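Lytic chitin monooxygenase (Enterococcus faecalis, PDB 4A02) cleaves the glycosidic bonds of crystalline alpha- and beta-chitin oxidatively with a copper centre, working in synergy with a chitinase. Local coordinates at residues Thr73-Ile78 with Thr131-Thr136. Numbering follows the deposited sequence. Where two conformers were deposited one is given.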
loop_
_atom_site.group_PDB
_atom_site.type_symbol
_atom_site.label_atom_id
_atom_site.label_comp_id
_atom_site.label_asym_id
_atom_site.label_seq_id
_atom_site.Cartn_x
_atom_site.Cartn_y
_atom_site.Cartn_z
ATOM N N THR A 73 11.970 -0.229 12.873
ATOM C CA THR A 73 11.077 -1.300 13.267
ATOM C C THR A 73 10.249 -0.856 14.462
ATOM O O THR A 73 10.365 0.274 14.978
ATOM C CB THR A 73 11.859 -2.567 13.579
ATOM O OG1 THR A 73 12.708 -2.308 14.716
ATOM C CG2 THR A 73 12.742 -3.016 12.441
ATOM N N GLY A 74 9.348 -1.733 14.921
ATOM C CA GLY A 74 8.451 -1.391 15.984
ATOM C C GLY A 74 7.213 -0.682 15.494
ATOM O O GLY A 74 6.908 -0.680 14.295
ATOM N N PRO A 75 6.466 -0.068 16.402
ATOM C CA PRO A 75 5.216 0.579 16.016
ATOM C C PRO A 75 5.421 1.657 14.984
ATOM O O PRO A 75 6.289 2.510 15.122
ATOM C CB PRO A 75 4.668 1.115 17.344
ATOM C CG PRO A 75 5.327 0.259 18.388
ATOM C CD PRO A 75 6.704 -0.040 17.861
ATOM N N LEU A 76 4.588 1.623 13.946
ATOM C CA LEU A 76 4.611 2.589 12.845
ATOM C C LEU A 76 3.204 3.166 12.730
ATOM O O LEU A 76 2.226 2.419 12.568
ATOM C CB LEU A 76 4.983 1.903 11.532
ATOM C CG LEU A 76 4.876 2.816 10.288
ATOM C CD1 LEU A 76 5.910 3.907 10.297
ATOM C CD2 LEU A 76 5.025 1.948 9.046
ATOM N N ASP A 77 3.092 4.498 12.772
ATOM C CA ASP A 77 1.831 5.153 12.521
ATOM C C ASP A 77 1.644 5.269 11.003
ATOM O O ASP A 77 2.495 5.833 10.313
ATOM C CB ASP A 77 1.812 6.503 13.192
ATOM C CG ASP A 77 1.757 6.443 14.705
ATOM O OD1 ASP A 77 1.390 5.382 15.275
ATOM O OD2 ASP A 77 2.123 7.454 15.351
ATOM N N ILE A 78 0.547 4.737 10.524
ATOM C CA ILE A 78 0.286 4.684 9.075
ATOM C C ILE A 78 -1.069 5.373 8.829
ATOM O O ILE A 78 -2.023 5.007 9.540
ATOM C CB ILE A 78 0.403 3.220 8.625
ATOM C CG1 ILE A 78 0.265 3.105 7.131
ATOM C CG2 ILE A 78 -0.541 2.266 9.359
ATOM C CD1 ILE A 78 0.956 1.892 6.521
ATOM N N THR A 131 -1.910 2.232 13.847
ATOM C CA THR A 131 -0.579 1.860 14.216
ATOM C C THR A 131 -0.364 0.377 13.973
ATOM O O THR A 131 -1.198 -0.406 14.428
ATOM C CB THR A 131 -0.287 2.205 15.699
ATOM O OG1 THR A 131 -0.575 3.615 15.875
ATOM C CG2 THR A 131 1.128 1.840 16.080
ATOM N N ILE A 132 0.694 0.021 13.277
ATOM C CA ILE A 132 1.039 -1.367 12.999
ATOM C C ILE A 132 2.432 -1.658 13.508
ATOM O O ILE A 132 3.288 -0.775 13.598
ATOM C CB ILE A 132 0.880 -1.686 11.487
ATOM C CG1 ILE A 132 1.939 -0.944 10.650
ATOM C CG2 ILE A 132 -0.520 -1.427 11.041
ATOM C CD1 ILE A 132 1.870 -1.329 9.182
ATOM N N ASN A 133 2.721 -2.914 13.816
ATOM C CA ASN A 133 4.006 -3.308 14.341
ATOM C C ASN A 133 4.891 -3.841 13.255
ATOM O O ASN A 133 4.658 -4.910 12.688
ATOM C CB ASN A 133 3.873 -4.320 15.473
ATOM C CG ASN A 133 3.190 -3.708 16.665
ATOM O OD1 ASN A 133 3.552 -2.593 17.063
ATOM N ND2 ASN A 133 2.280 -4.464 17.220
ATOM N N ILE A 134 5.967 -3.113 12.933
ATOM C CA ILE A 134 6.958 -3.569 11.988
ATOM C C ILE A 134 7.845 -4.581 12.688
ATOM O O ILE A 134 8.475 -4.244 13.707
ATOM C CB ILE A 134 7.765 -2.397 11.423
ATOM C CG1 ILE A 134 6.866 -1.358 10.780
ATOM C CG2 ILE A 134 8.869 -2.896 10.509
ATOM C CD1 ILE A 134 6.017 -1.857 9.625
ATOM N N PRO A 135 7.944 -5.824 12.199
ATOM C CA PRO A 135 8.741 -6.839 12.925
ATOM C C PRO A 135 10.153 -6.407 13.115
ATOM O O PRO A 135 10.792 -5.801 12.248
ATOM C CB PRO A 135 8.590 -8.079 12.048
ATOM C CG PRO A 135 7.289 -7.877 11.311
ATOM C CD PRO A 135 7.253 -6.398 11.025
ATOM N N THR A 136 10.703 -6.741 14.285
ATOM C CA THR A 136 12.002 -6.264 14.662
ATOM C C THR A 136 13.170 -6.850 13.884
ATOM O O THR A 136 14.246 -6.277 13.974
ATOM C CB THR A 136 12.210 -6.414 16.193
ATOM O OG1 THR A 136 12.100 -7.746 16.513
ATOM C CG2 THR A 136 11.144 -5.615 16.897
HETATM O O HOH W 1 14.828 -3.881 15.134
#
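Gly74 and Ile134 exchange both their N-H and C=O groups, and Leu76 and Ile132 form the next such pair: the alternate paired bonds of an antiparallel ladder. Gly74 N to Ile134 O and Ile134 N to Gly74 O are both 2.9 Å. Between these pairs, the CA-H of Pro75 meets Ile132 O at 3.4 Å. Proline suits this non-hydrogen-bonded site opposite Asn133, since its missing N-H costs the ladder nothing. At phi 85° the backbone of Gly74 leaves no room for a side chain between the Thr73 carbonyl and the Pro75 ring, which suits glycine.

On the exposed face, where short polar side chains suit the solvent, Asp77 and Thr131 run alongside each other. Thr131 OG1 donates to the anti side of Asp77 OD1 at 2.7 Å, 28° out of the carboxylate plane. With chi1 at -55°, the hydroxyl lies beside its own backbone N and CG2 is left to meet Pro75 CB. Beyond the ladder, a water bridges Thr73 OG1 and Thr136 O.

The other face is aliphatic, its beta-branched isoleucines well suited to extended strands. Leu76 CB rests on Ile134 CG1 (3.8 Å), while the methyls Ile78 CG2 and Ile132 CG2 meet at 4.1 Å.

These branched chains point into the core of the AA10 monooxygenase beta-sandwich, away from the copper ligands His1 and His86; Ile134 meets Ile114, Ile144 and Ile165 of the facing sheet, and Ile78 and Ile132 both touch Tyr93. The contact thus joins central strand 74-82 of the three-stranded sheet to outer strand 127-134; strand 2-6 flanks the central strand's other edge.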